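Local coordinates for protein globin (Chloroflexus aurantiacus, PDB 5D1V) that binds heme as a group II truncated hemoglobin and probably binds and carries oxygen, at residues A[19-33]-A[87-101]. Numbering follows the deposited sequence.
Sequences IVDIFYARVEADPRL and AWLEHMLAALNEAGV. With HEM (protoporphyrin IX containing Fe), chain C.
With CG anti to the backbone N in both Phe23 (chi1 172°) and Trp88 (chi1 -166°), the two rings swing together, and CZ of Phe23 comes down on the indole face, 3.2 Å from Trp88 NE1. This T-shaped pair lies where helices 13-28 and 82-98 of the truncated globin fold pack in roughly opposed directions, their local axes 8.4 Å apart. The opposite indole face lies on the porphyrin, and at the indole edge Trp88 NE1 donates to the water bound on the heme iron, so Phe23 backs a distal-pocket donor. Met92 CE sits over the centre of the Phe23 ring, while Ile19 extends the apolar seam to Leu96, Ala99 and Val101.

Flanking this core, His91 ties polar groups together. Arg26 lays CB over the imidazole face, and the bend at chi3 (68°) turns its guanidinium so that NE and NH2 grip ND1 side-on (2.9 Å from Arg26 NE to His91 ND1). At the other ring nitrogen, in the ring plane, His91 NE2 gives its proton to Asp30 OD2 at 2.7 Å, a nearly straight bond that is likely to hold the imidazole in one orientation. A phenylalanine in place of His91 would probably leave Asp30 OD2 without this donor and Arg26 NE without its acceptor.

Asp30 OD1 closes an Asx turn with Arg32 N and also takes Arg32 NE. Glu90, whose OE2 pairs with Arg83 of the second subunit, carries the network to the subunit interface. Ala87 CB sits over the centre of one face of the Arg32 guanidinium, whose NH2 reaches Glu90 OE1 at 2.9 Å from above the carboxylate plane.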
loop_
_atom_site.group_PDB
_atom_site.type_symbol
_atom_site.label_atom_id
_atom_site.label_comp_id
_atom_site.label_asym_id
_atom_site.label_seq_id
_atom_site.Cartn_x
_atom_site.Cartn_y
_atom_site.Cartn_z
ATOM N N ILE A 19 6.755 16.290 4.941
ATOM C CA ILE A 19 6.952 14.921 4.479
ATOM C C ILE A 19 7.989 14.229 5.358
ATOM O O ILE A 19 7.753 13.141 5.854
ATOM C CB ILE A 19 7.383 14.896 2.999
ATOM C CG1 ILE A 19 6.226 15.311 2.086
ATOM C CG2 ILE A 19 7.822 13.514 2.596
ATOM C CD1 ILE A 19 6.643 15.551 0.630
ATOM N N VAL A 20 9.145 14.859 5.531
ATOM C CA VAL A 20 10.280 14.197 6.192
ATOM C C VAL A 20 10.007 14.064 7.688
ATOM O O VAL A 20 10.381 13.059 8.280
ATOM C CB VAL A 20 11.601 14.952 5.924
ATOM C CG1 VAL A 20 12.727 14.375 6.744
ATOM C CG2 VAL A 20 11.950 14.896 4.447
ATOM N N ASP A 21 9.348 15.051 8.292
ATOM C CA ASP A 21 8.965 14.943 9.701
ATOM C C ASP A 21 8.093 13.691 9.920
ATOM O O ASP A 21 8.274 12.951 10.883
ATOM C CB ASP A 21 8.190 16.176 10.198
ATOM C CG ASP A 21 9.078 17.399 10.463
ATOM O OD1 ASP A 21 10.316 17.331 10.338
ATOM O OD2 ASP A 21 8.504 18.438 10.822
ATOM N N ILE A 22 7.131 13.473 9.041
ATOM C CA ILE A 22 6.172 12.390 9.229
ATOM C C ILE A 22 6.893 11.058 9.005
ATOM O O ILE A 22 6.708 10.076 9.739
ATOM C CB ILE A 22 4.973 12.580 8.302
ATOM C CG1 ILE A 22 4.152 13.778 8.772
ATOM C CG2 ILE A 22 4.074 11.343 8.309
ATOM C CD1 ILE A 22 3.123 14.239 7.733
ATOM N N PHE A 23 7.735 11.040 7.980
ATOM C CA PHE A 23 8.474 9.843 7.609
ATOM C C PHE A 23 9.384 9.454 8.778
ATOM O O PHE A 23 9.361 8.315 9.219
ATOM C CB PHE A 23 9.270 10.077 6.331
ATOM C CG PHE A 23 10.204 8.963 5.991
ATOM C CD1 PHE A 23 9.708 7.783 5.476
ATOM C CD2 PHE A 23 11.565 9.083 6.190
ATOM C CE1 PHE A 23 10.540 6.747 5.151
ATOM C CE2 PHE A 23 12.422 8.024 5.868
ATOM C CZ PHE A 23 11.892 6.858 5.354
ATOM N N TYR A 24 10.154 10.406 9.297
ATOM C CA TYR A 24 11.114 10.083 10.346
ATOM C C TYR A 24 10.433 9.683 11.655
ATOM O O TYR A 24 10.945 8.831 12.383
ATOM C CB TYR A 24 12.075 11.250 10.553
ATOM C CG TYR A 24 13.398 10.973 9.874
ATOM C CD1 TYR A 24 13.565 11.167 8.517
ATOM C CD2 TYR A 24 14.464 10.479 10.593
ATOM C CE1 TYR A 24 14.757 10.880 7.890
ATOM C CE2 TYR A 24 15.659 10.195 9.992
ATOM C CZ TYR A 24 15.809 10.387 8.630
ATOM O OH TYR A 24 17.017 10.113 8.036
ATOM N N ALA A 25 9.264 10.248 11.935
ATOM C CA ALA A 25 8.526 9.851 13.135
ATOM C C ALA A 25 8.183 8.367 13.063
ATOM O O ALA A 25 8.288 7.629 14.060
ATOM C CB ALA A 25 7.248 10.692 13.301
ATOM N N ARG A 26 7.781 7.942 11.876
ATOM C CA ARG A 26 7.438 6.559 11.611
ATOM C C ARG A 26 8.670 5.668 11.653
ATOM O O ARG A 26 8.634 4.596 12.227
ATOM C CB ARG A 26 6.719 6.459 10.254
ATOM C CG ARG A 26 5.391 7.159 10.318
ATOM C CD ARG A 26 4.691 7.249 9.004
ATOM N NE ARG A 26 4.314 5.905 8.630
ATOM C CZ ARG A 26 3.079 5.428 8.591
ATOM N NH1 ARG A 26 2.027 6.187 8.858
ATOM N NH2 ARG A 26 2.911 4.165 8.254
ATOM N N VAL A 27 9.767 6.114 11.057
ATOM C CA VAL A 27 11.022 5.367 11.134
ATOM C C VAL A 27 11.404 5.146 12.586
ATOM O O VAL A 27 11.735 4.032 12.987
ATOM C CB VAL A 27 12.145 6.100 10.386
ATOM C CG1 VAL A 27 13.498 5.453 10.635
ATOM C CG2 VAL A 27 11.833 6.132 8.937
ATOM N N GLU A 28 11.317 6.191 13.405
ATOM C CA GLU A 28 11.811 6.084 14.762
ATOM C C GLU A 28 10.977 5.050 15.517
ATOM O O GLU A 28 11.483 4.369 16.399
ATOM C CB GLU A 28 11.782 7.443 15.472
ATOM C CG GLU A 28 12.656 7.456 16.726
ATOM C CD GLU A 28 13.127 8.847 17.121
ATOM O OE1 GLU A 28 12.636 9.848 16.549
ATOM O OE2 GLU A 28 13.997 8.929 18.006
ATOM N N ALA A 29 9.701 4.927 15.151
ATOM C CA ALA A 29 8.767 4.045 15.867
ATOM C C ALA A 29 8.689 2.636 15.280
ATOM O O ALA A 29 7.890 1.815 15.744
ATOM C CB ALA A 29 7.381 4.669 15.889
ATOM N N ASP A 30 9.508 2.347 14.273
ATOM C CA ASP A 30 9.458 1.063 13.583
ATOM C C ASP A 30 10.712 0.228 13.817
ATOM O O ASP A 30 11.755 0.510 13.228
ATOM C CB ASP A 30 9.290 1.286 12.083
ATOM C CG ASP A 30 9.032 -0.011 11.322
ATOM O OD1 ASP A 30 9.170 -1.106 11.912
ATOM O OD2 ASP A 30 8.696 0.070 10.122
ATOM N N PRO A 31 10.605 -0.833 14.632
ATOM C CA PRO A 31 11.796 -1.652 14.908
ATOM C C PRO A 31 12.419 -2.325 13.689
ATOM O O PRO A 31 13.547 -2.820 13.773
ATOM C CB PRO A 31 11.265 -2.722 15.877
ATOM C CG PRO A 31 10.056 -2.150 16.474
ATOM C CD PRO A 31 9.453 -1.244 15.456
ATOM N N ARG A 32 11.695 -2.390 12.580
ATOM C CA ARG A 32 12.250 -2.976 11.357
ATOM C C ARG A 32 13.367 -2.123 10.794
ATOM O O ARG A 32 14.234 -2.635 10.089
ATOM C CB ARG A 32 11.164 -3.146 10.299
ATOM C CG ARG A 32 10.036 -4.056 10.715
ATOM C CD ARG A 32 9.014 -4.130 9.620
ATOM N NE ARG A 32 8.226 -2.905 9.525
ATOM C CZ ARG A 32 7.330 -2.666 8.579
ATOM N NH1 ARG A 32 7.120 -3.549 7.618
ATOM N NH2 ARG A 32 6.654 -1.528 8.582
ATOM N N LEU A 33 13.336 -0.824 11.104
ATOM C CA LEU A 33 14.234 0.145 10.481
ATOM C C LEU A 33 15.155 0.851 11.445
ATOM O O LEU A 33 16.278 1.155 11.079
ATOM C CB LEU A 33 13.443 1.214 9.755
ATOM C CG LEU A 33 12.698 0.709 8.532
ATOM C CD1 LEU A 33 11.811 1.824 7.971
ATOM C CD2 LEU A 33 13.641 0.168 7.469
ATOM N N ALA A 87 9.251 -1.774 4.444
ATOM C CA ALA A 87 9.052 -0.878 5.576
ATOM C C ALA A 87 9.308 0.585 5.185
ATOM O O ALA A 87 8.505 1.454 5.484
ATOM C CB ALA A 87 9.938 -1.296 6.758
ATOM N N TRP A 88 10.407 0.856 4.482
ATOM C CA TRP A 88 10.697 2.196 4.034
ATOM C C TRP A 88 9.558 2.773 3.168
ATOM O O TRP A 88 9.061 3.892 3.388
ATOM C CB TRP A 88 12.008 2.171 3.259
ATOM C CG TRP A 88 12.584 3.513 3.041
ATOM C CD1 TRP A 88 13.573 4.105 3.765
ATOM C CD2 TRP A 88 12.216 4.454 2.024
ATOM N NE1 TRP A 88 13.854 5.336 3.258
ATOM C CE2 TRP A 88 13.037 5.587 2.201
ATOM C CE3 TRP A 88 11.296 4.441 0.964
ATOM C CZ2 TRP A 88 12.956 6.710 1.372
ATOM C CZ3 TRP A 88 11.213 5.563 0.149
ATOM C CH2 TRP A 88 12.035 6.682 0.371
ATOM N N LEU A 89 9.122 1.985 2.201
ATOM C CA LEU A 89 8.109 2.433 1.239
ATOM C C LEU A 89 6.776 2.666 1.944
ATOM O O LEU A 89 6.089 3.646 1.658
ATOM C CB LEU A 89 7.964 1.414 0.123
ATOM C CG LEU A 89 7.359 1.879 -1.177
ATOM C CD1 LEU A 89 8.166 3.032 -1.772
ATOM C CD2 LEU A 89 7.354 0.692 -2.106
ATOM N N GLU A 90 6.419 1.790 2.882
ATOM C CA GLU A 90 5.199 1.991 3.671
ATOM C C GLU A 90 5.182 3.394 4.283
ATOM O O GLU A 90 4.186 4.140 4.186
ATOM C CB GLU A 90 5.081 0.939 4.782
ATOM C CG GLU A 90 3.897 1.169 5.706
ATOM C CD GLU A 90 3.804 0.190 6.859
ATOM O OE1 GLU A 90 4.407 -0.905 6.780
ATOM O OE2 GLU A 90 3.070 0.493 7.827
ATOM N N HIS A 91 6.284 3.752 4.928
ATOM C CA HIS A 91 6.302 4.992 5.672
ATOM C C HIS A 91 6.418 6.196 4.762
ATOM O O HIS A 91 5.824 7.230 5.049
ATOM C CB HIS A 91 7.423 4.963 6.699
ATOM C CG HIS A 91 7.248 3.877 7.709
ATOM N ND1 HIS A 91 6.032 3.605 8.297
ATOM C CD2 HIS A 91 8.126 2.993 8.234
ATOM C CE1 HIS A 91 6.168 2.593 9.131
ATOM N NE2 HIS A 91 7.428 2.203 9.109
ATOM N N MET A 92 7.140 6.074 3.648
ATOM C CA MET A 92 7.258 7.233 2.770
ATOM C C MET A 92 5.959 7.441 2.029
ATOM O O MET A 92 5.517 8.577 1.812
ATOM C CB MET A 92 8.403 7.110 1.758
ATOM C CG MET A 92 8.579 8.414 0.916
ATOM S SD MET A 92 9.009 9.875 1.919
ATOM C CE MET A 92 10.708 9.538 2.320
ATOM N N LEU A 93 5.317 6.367 1.604
ATOM C CA LEU A 93 4.031 6.581 0.960
ATOM C C LEU A 93 3.017 7.195 1.930
ATOM O O LEU A 93 2.235 8.069 1.545
ATOM C CB LEU A 93 3.516 5.269 0.375
ATOM C CG LEU A 93 4.442 4.755 -0.722
ATOM C CD1 LEU A 93 3.832 3.508 -1.367
ATOM C CD2 LEU A 93 4.771 5.791 -1.775
ATOM N N ALA A 94 3.014 6.749 3.180
ATOM C CA ALA A 94 2.114 7.335 4.168
ATOM C C ALA A 94 2.433 8.808 4.365
ATOM O O ALA A 94 1.526 9.638 4.491
ATOM C CB ALA A 94 2.203 6.583 5.490
ATOM N N ALA A 95 3.715 9.148 4.382
ATOM C CA ALA A 95 4.114 10.533 4.608
ATOM C C ALA A 95 3.593 11.448 3.476
ATOM O O ALA A 95 3.126 12.551 3.754
ATOM C CB ALA A 95 5.625 10.633 4.744
ATOM N N LEU A 96 3.674 10.993 2.217
ATOM C CA LEU A 96 3.116 11.751 1.089
ATOM C C LEU A 96 1.637 11.990 1.260
ATOM O O LEU A 96 1.133 13.090 1.023
ATOM C CB LEU A 96 3.333 11.015 -0.216
ATOM C CG LEU A 96 4.784 10.839 -0.644
ATOM C CD1 LEU A 96 4.777 10.065 -1.964
ATOM C CD2 LEU A 96 5.504 12.189 -0.806
ATOM N N ASN A 97 0.935 10.954 1.669
ATOM C CA ASN A 97 -0.507 11.087 1.865
ATOM C C ASN A 97 -0.846 12.028 3.024
ATOM O O ASN A 97 -1.685 12.919 2.874
ATOM C CB ASN A 97 -1.121 9.706 2.060
ATOM C CG ASN A 97 -1.129 8.891 0.764
ATOM O OD1 ASN A 97 -0.160 8.908 -0.013
ATOM N ND2 ASN A 97 -2.235 8.196 0.513
ATOM N N GLU A 98 -0.176 11.866 4.167
ATOM C CA GLU A 98 -0.446 12.683 5.341
ATOM C C GLU A 98 0.018 14.139 5.192
ATOM O O GLU A 98 -0.591 15.022 5.771
ATOM C CB GLU A 98 0.191 12.043 6.564
ATOM C CG GLU A 98 -0.465 10.738 6.908
ATOM C CD GLU A 98 0.082 10.117 8.178
ATOM O OE1 GLU A 98 0.635 10.850 9.022
ATOM O OE2 GLU A 98 -0.062 8.891 8.321
ATOM N N ALA A 99 1.025 14.401 4.366
ATOM C CA ALA A 99 1.541 15.755 4.166
ATOM C C ALA A 99 0.683 16.561 3.201
ATOM O O ALA A 99 0.904 17.751 3.030
ATOM C CB ALA A 99 2.952 15.712 3.665
ATOM N N GLY A 100 -0.282 15.905 2.571
ATOM C CA GLY A 100 -1.195 16.576 1.673
ATOM C C GLY A 100 -0.646 16.865 0.286
ATOM O O GLY A 100 -1.036 17.836 -0.349
ATOM N N VAL A 101 0.232 16.008 -0.210
ATOM C CA VAL A 101 0.817 16.225 -1.517
ATOM C C VAL A 101 -0.259 15.998 -2.566
ATOM O O VAL A 101 -0.853 14.929 -2.598
ATOM C CB VAL A 101 2.010 15.299 -1.751
ATOM C CG1 VAL A 101 2.637 15.559 -3.098
ATOM C CG2 VAL A 101 3.038 15.472 -0.614
HETATM C CHA HEM C . 20.243 7.835 4.238
HETATM C CHB HEM C . 17.249 8.488 0.469
HETATM C CHC HEM C . 15.837 3.833 0.835
HETATM C CHD HEM C . 17.945 3.699 5.201
HETATM C C1A HEM C . 19.601 8.399 3.166
HETATM C C2A HEM C . 19.895 9.697 2.581
HETATM C C3A HEM C . 19.074 9.869 1.535
HETATM C C4A HEM C . 18.231 8.680 1.423
HETATM C CMA HEM C . 18.928 11.067 0.548
HETATM C CAA HEM C . 20.989 10.657 3.101
HETATM C CBA HEM C . 22.185 10.517 2.145
HETATM C CGA HEM C . 23.355 11.297 2.719
HETATM O O1A HEM C . 23.910 10.889 3.767
HETATM O O2A HEM C . 23.749 12.323 2.127
HETATM C C1B HEM C . 16.614 7.278 0.226
HETATM C C2B HEM C . 15.715 6.982 -0.867
HETATM C C3B HEM C . 15.355 5.683 -0.751
HETATM C C4B HEM C . 15.976 5.140 0.413
HETATM C CMB HEM C . 15.285 8.006 -1.946
HETATM C CAB HEM C . 14.414 4.809 -1.607
HETATM C CBB HEM C . 13.574 5.408 -2.453
HETATM C C1C HEM C . 16.255 3.378 2.062
HETATM C C2C HEM C . 15.962 2.080 2.650
HETATM C C3C HEM C . 16.573 2.077 3.862
HETATM C C4C HEM C . 17.224 3.345 4.082
HETATM C CMC HEM C . 15.143 0.962 1.940
HETATM C CAC HEM C . 16.545 0.976 4.922
HETATM C CBC HEM C . 15.454 0.218 4.904
HETATM C C1D HEM C . 18.803 4.770 5.305
HETATM C C2D HEM C . 19.755 5.029 6.381
HETATM C C3D HEM C . 20.400 6.175 6.095
HETATM C C4D HEM C . 19.864 6.673 4.844
HETATM C CMD HEM C . 19.975 4.115 7.596
HETATM C CAD HEM C . 21.498 6.870 6.916
HETATM C CBD HEM C . 20.828 7.928 7.779
HETATM C CGD HEM C . 21.826 8.697 8.592
HETATM O O1D HEM C . 21.381 9.373 9.555
HETATM O O2D HEM C . 23.049 8.622 8.293
HETATM N NA HEM C . 18.591 7.804 2.420
HETATM N NB HEM C . 16.756 6.132 0.981
HETATM N NC HEM C . 17.042 4.090 2.946
HETATM N ND HEM C . 18.913 5.793 4.400
HETATM FE FE HEM C . 17.794 5.943 2.720
HETATM O O HOH W 1 2.159 9.113 10.547
HETATM O O HOH W 2 5.743 -2.775 5.186
HETATM O O HOH W 3 16.253 6.858 3.927
#